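Local coordinates for protein probable glucarate dehydratase (Mycobacterium smegmatis str. MC2 155, PDB 3VDG) that probably dehydrates glucarate or a related acid sugar, as a metal-dependent member of the enolase superfamily with a barrel-shaped catalytic domain, at residues A129-V132 and D133-S137; C369-H372 and W373-R376. One frame throughout, in Å; residues are numbered along the deposited sequence.

Contact 1 of 2, residues A129-V132 and D133-S137; sequences ASVV and DRVFS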
loop_
_atom_site.group_PDB
_atom_site.type_symbol
_atom_site.label_atom_id
_atom_site.label_comp_id
_atom_site.label_asym_id
_atom_site.label_seq_id
_atom_site.Cartn_x
_atom_site.Cartn_y
_atom_site.Cartn_z
ATOM N N ALA A 129 12.909 -13.656 6.564
ATOM C CA ALA A 129 12.527 -12.662 5.540
ATOM C C ALA A 129 12.418 -13.290 4.148
ATOM O O ALA A 129 13.085 -14.280 3.855
ATOM C CB ALA A 129 13.485 -11.475 5.530
ATOM N N SER A 130 11.559 -12.727 3.307
ATOM C CA SER A 130 11.359 -13.212 1.938
ATOM C C SER A 130 12.641 -13.081 1.126
ATOM O O SER A 130 13.302 -12.029 1.146
ATOM C CB SER A 130 10.236 -12.420 1.259
ATOM O OG SER A 130 10.334 -12.449 -0.162
ATOM N N VAL A 131 13.023 -14.151 0.435
ATOM C CA VAL A 131 14.200 -14.083 -0.425
ATOM C C VAL A 131 13.929 -13.197 -1.644
ATOM O O VAL A 131 14.787 -12.415 -2.044
ATOM C CB VAL A 131 14.660 -15.471 -0.902
ATOM C CG1 VAL A 131 15.773 -15.319 -1.937
ATOM C CG2 VAL A 131 15.163 -16.284 0.283
ATOM N N VAL A 132 12.740 -13.311 -2.223
ATOM C CA VAL A 132 12.398 -12.512 -3.390
ATOM C C VAL A 132 12.459 -11.025 -3.021
ATOM O O VAL A 132 13.038 -10.202 -3.735
ATOM C CB VAL A 132 11.017 -12.883 -3.940
ATOM C CG1 VAL A 132 10.543 -11.856 -4.961
ATOM C CG2 VAL A 132 11.076 -14.272 -4.578
ATOM N N ASP A 133 11.884 -10.679 -1.880
ATOM C CA ASP A 133 11.900 -9.262 -1.469
ATOM C C ASP A 133 13.298 -8.690 -1.227
ATOM O O ASP A 133 13.557 -7.550 -1.595
ATOM C CB ASP A 133 10.931 -9.004 -0.311
ATOM C CG ASP A 133 9.459 -8.961 -0.781
ATOM O OD1 ASP A 133 9.183 -8.509 -1.922
ATOM O OD2 ASP A 133 8.563 -9.372 -0.012
ATOM N N ARG A 134 14.194 -9.466 -0.614
ATOM C CA ARG A 134 15.569 -9.022 -0.405
ATOM C C ARG A 134 16.299 -8.812 -1.731
ATOM O O ARG A 134 17.118 -7.902 -1.853
ATOM C CB ARG A 134 16.340 -10.032 0.461
ATOM C CG ARG A 134 16.106 -9.853 1.955
ATOM C CD ARG A 134 16.866 -10.903 2.753
ATOM N NE ARG A 134 16.216 -12.202 2.619
ATOM C CZ ARG A 134 16.640 -13.315 3.209
ATOM N NH1 ARG A 134 17.729 -13.304 3.984
ATOM N NH2 ARG A 134 15.963 -14.438 3.030
ATOM N N VAL A 135 16.009 -9.660 -2.720
ATOM C CA VAL A 135 16.677 -9.547 -4.030
ATOM C C VAL A 135 16.084 -8.418 -4.872
ATOM O O VAL A 135 16.810 -7.667 -5.491
ATOM C CB VAL A 135 16.646 -10.885 -4.789
ATOM C CG1 VAL A 135 17.278 -10.725 -6.169
ATOM C CG2 VAL A 135 17.378 -11.957 -3.968
ATOM N N PHE A 136 14.759 -8.280 -4.829
ATOM C CA PHE A 136 14.032 -7.252 -5.581
ATOM C C PHE A 136 14.351 -5.862 -5.046
ATOM O O PHE A 136 14.528 -4.911 -5.809
ATOM C CB PHE A 136 12.526 -7.556 -5.474
ATOM C CG PHE A 136 11.605 -6.467 -5.984
ATOM C CD1 PHE A 136 11.692 -5.992 -7.288
ATOM C CD2 PHE A 136 10.583 -5.975 -5.168
ATOM C CE1 PHE A 136 10.818 -5.011 -7.752
ATOM C CE2 PHE A 136 9.710 -4.999 -5.624
ATOM C CZ PHE A 136 9.823 -4.517 -6.923
ATOM N N SER A 137 14.436 -5.744 -3.724
ATOM C CA SER A 137 14.606 -4.436 -3.103
ATOM C C SER A 137 15.582 -3.456 -3.801
ATOM O O SER A 137 15.176 -2.359 -4.196
ATOM C CB SER A 137 14.995 -4.611 -1.626
ATOM O OG SER A 137 15.164 -3.345 -1.033
#
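Ser130 swings OG round opposite its own backbone N (chi1 157°), which places the hydroxyl in front of the amide of Asp133, and Arg134 folds its chain back at chi3 (-73°), so that the guanidinium returns toward the residues that precede helix 131-151. Ser130 OG accepts from Asp133 N at 2.9 Å along a nearly straight bond (169°). This is an N-cap: a serine suits the place because its short hydroxyl can reach an amide of the first turn that lacks a carbonyl one turn back. The same OG is also hydrogen-bonded to Asp114, whose other carboxylate oxygen receives Val132 N.

The capped helix packs on helices 79-92 and 100-111 and precedes the barrel in the chain, consistent with the N-terminal capping domain of the enolase superfamily. The carbonyl of Ser130 is gripped twice by Arg134, from opposite faces of its plane. Arg134 N reaches Ser130 O at 3.2 Å, the first i to i+4 bond of the helix, while Arg134 NE comes to Ser130 O at 3.3 Å from well above the carbonyl plane, with the oxygen close to the plane of the guanidinium. Ala129 CB lies over one guanidinium face, 4.1 Å from Arg134 NE, and Val131 CG2 approaches Arg134 NH2 obliquely at 3.4 Å. Arginine fits here because its long chain can double back while its flat end still presents an N-H to a backbone oxygen.

Further on, Phe136 N meets Val132 O at 2.8 Å, nearly head-on to the carbonyl. Val131 CG1 and Val135 CG2 pack 4.2 Å apart; both valines touch helix 79-92, and Val135 also reaches Ile107 of helix 100-111, on which Val132 and Phe136 pack. Asp133 forms salt bridges with Arg104 and Arg325.

Contact 2 of 2, residues C369-H372 and W373-R376; sequences CDTH and WPWR. With ACT (acetate ion), chain E.
His372 O accepts from Trp375 N at 2.9 Å, closing the short 3-10 turn 373-375, and Trp375 CB packs against the same carbonyl oxygen at 3.4 Å. At the edge of the imidazole, His372 NE2 donates to the acetate O at 2.9 Å. Thr371 OG1 takes the amide of Trp373, with OG1 3.0 Å from Trp373 N. With its hydroxyl opposite the backbone N (chi1 179°), Thr371 points OG1 forward to the start of the turn, where a beta-branched hydroxyl residue can both bond and pack: OG1 also touches Trp373 CB. Pro374 suits the middle of the 3-10 segment 373-375, since its constrained backbone fits the bend and its nitrogen needs no acceptor.

Arg376 folds back over the turn through chi2 (86°) and chi3 (-89°). Its NE donates almost straight to Trp373 O at 2.9 Å, in the carbonyl plane on a lone pair, while Arg376 N supplies a second bond to that oxygen. The guanidinium lies nearly parallel to the Trp373 indole, with Trp373 CE2 under its centre and Arg376 NE 3.6 Å above the ring plane.

In the next shell, Ser344 holds His372 ND1 and Tyr172 meets the same ring, His347 is hydrogen-bonded to Thr371 OG1, and Tyr172 O takes the indole N-H of Trp375. Helix 194-208 packs against Pro374 and Trp375.

His52 and Asn47 also hold the acetate. The ion probably came from the crystallisation liquor, but three N-H donors gathered round a carboxylate, with the His372 side chain about 8 Å from the sodium ion, are consistent with a pocket suited to an acidic substrate.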
loop_
_atom_site.group_PDB
_atom_site.type_symbol
_atom_site.label_atom_id
_atom_site.label_comp_id
_atom_site.label_asym_id
_atom_site.label_seq_id
_atom_site.Cartn_x
_atom_site.Cartn_y
_atom_site.Cartn_z
ATOM N N CYS A 369 14.083 7.000 13.269
ATOM C CA CYS A 369 14.626 5.806 12.598
ATOM C C CYS A 369 15.976 5.377 13.171
ATOM O O CYS A 369 16.818 6.211 13.486
ATOM C CB CYS A 369 14.827 6.067 11.089
ATOM S SG CYS A 369 13.293 6.455 10.187
ATOM N N ASP A 370 16.205 4.071 13.261
ATOM C CA ASP A 370 17.553 3.568 13.553
ATOM C C ASP A 370 18.505 3.850 12.387
ATOM O O ASP A 370 18.099 3.834 11.226
ATOM C CB ASP A 370 17.506 2.051 13.766
ATOM C CG ASP A 370 16.781 1.649 15.066
ATOM O OD1 ASP A 370 16.516 2.520 15.913
ATOM O OD2 ASP A 370 16.508 0.444 15.236
ATOM N N THR A 371 19.776 4.096 12.693
ATOM C CA THR A 371 20.816 4.070 11.665
ATOM C C THR A 371 22.131 3.676 12.327
ATOM O O THR A 371 22.339 3.957 13.504
ATOM C CB THR A 371 20.993 5.441 10.977
ATOM O OG1 THR A 371 22.045 5.361 9.999
ATOM C CG2 THR A 371 21.341 6.521 12.013
ATOM N N HIS A 372 22.990 3.002 11.570
ATOM C CA HIS A 372 24.345 2.661 12.018
ATOM C C HIS A 372 25.316 3.714 11.556
ATOM O O HIS A 372 26.524 3.565 11.702
ATOM C CB HIS A 372 24.765 1.325 11.420
ATOM C CG HIS A 372 24.123 0.130 12.076
ATOM N ND1 HIS A 372 22.798 -0.114 12.007
ATOM C CD2 HIS A 372 24.673 -0.899 12.832
ATOM C CE1 HIS A 372 22.514 -1.250 12.677
ATOM N NE2 HIS A 372 23.664 -1.729 13.180
ATOM N N TRP A 373 24.803 4.812 11.007
ATOM C CA TRP A 373 25.684 5.858 10.440
ATOM C C TRP A 373 26.921 6.273 11.233
ATOM O O TRP A 373 28.010 6.389 10.665
ATOM C CB TRP A 373 24.875 7.100 10.093
ATOM C CG TRP A 373 25.536 7.954 9.042
ATOM C CD1 TRP A 373 26.101 9.216 9.199
ATOM C CD2 TRP A 373 25.704 7.632 7.617
ATOM N NE1 TRP A 373 26.602 9.681 8.000
ATOM C CE2 TRP A 373 26.390 8.782 7.013
ATOM C CE3 TRP A 373 25.355 6.551 6.810
ATOM C CZ2 TRP A 373 26.705 8.826 5.669
ATOM C CZ3 TRP A 373 25.690 6.608 5.450
ATOM C CH2 TRP A 373 26.346 7.720 4.898
ATOM N N PRO A 374 26.774 6.575 12.538
ATOM C CA PRO A 374 27.942 7.046 13.299
ATOM C C PRO A 374 29.092 6.041 13.333
ATOM O O PRO A 374 30.235 6.419 13.571
ATOM C CB PRO A 374 27.388 7.246 14.713
ATOM C CG PRO A 374 25.915 7.450 14.516
ATOM C CD PRO A 374 25.553 6.569 13.358
ATOM N N TRP A 375 28.791 4.772 13.084
ATOM C CA TRP A 375 29.794 3.728 13.199
ATOM C C TRP A 375 30.632 3.558 11.978
ATOM O O TRP A 375 31.599 2.804 12.003
ATOM C CB TRP A 375 29.137 2.399 13.564
ATOM C CG TRP A 375 28.450 2.494 14.906
ATOM C CD1 TRP A 375 27.092 2.409 15.175
ATOM C CD2 TRP A 375 29.092 2.705 16.213
ATOM N NE1 TRP A 375 26.850 2.556 16.528
ATOM C CE2 TRP A 375 28.019 2.721 17.203
ATOM C CE3 TRP A 375 30.408 2.875 16.642
ATOM C CZ2 TRP A 375 28.270 2.909 18.554
ATOM C CZ3 TRP A 375 30.648 3.049 18.005
ATOM C CH2 TRP A 375 29.605 3.067 18.937
ATOM N N ARG A 376 30.282 4.219 10.882
ATOM C CA ARG A 376 31.146 4.125 9.692
ATOM C C ARG A 376 31.757 5.484 9.390
ATOM O O ARG A 376 31.349 6.488 9.993
ATOM C CB ARG A 376 30.452 3.460 8.480
ATOM C CG ARG A 376 29.039 3.960 8.123
ATOM C CD ARG A 376 29.047 5.179 7.213
ATOM N NE ARG A 376 29.095 6.422 7.980
ATOM C CZ ARG A 376 29.645 7.542 7.536
ATOM N NH1 ARG A 376 30.186 7.588 6.323
ATOM N NH2 ARG A 376 29.651 8.617 8.305
HETATM C C ACT E . 23.642 -5.330 14.881
HETATM O O ACT E . 23.991 -4.424 14.077
HETATM O OXT ACT E . 24.490 -6.058 15.440
HETATM C CH3 ACT E . 22.189 -5.561 15.191
#

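From the N terminus, the chain first forms the antiparallel sheet of strands 30-41, 55-65 and 70-75, then helices 79-92 and 100-111, before contact 1 opens helix 131-151. It then enters the catalytic barrel at strand 166-174 and travels through its strands and helices to contact 2, in the loop between helix 349-360 and strand 388-389. Contacts 1 and 2 lie in series, neither nested nor crossed, and each closes only a local turn. The centres of contacts 1 and 2 are about 22 Å apart. Contact 1 joins helices 79-92 and 100-111 to the region of helix 317-320, whereas contact 2 ties strand 166-174 and helices 194-208 and 349-360 together near the metal site.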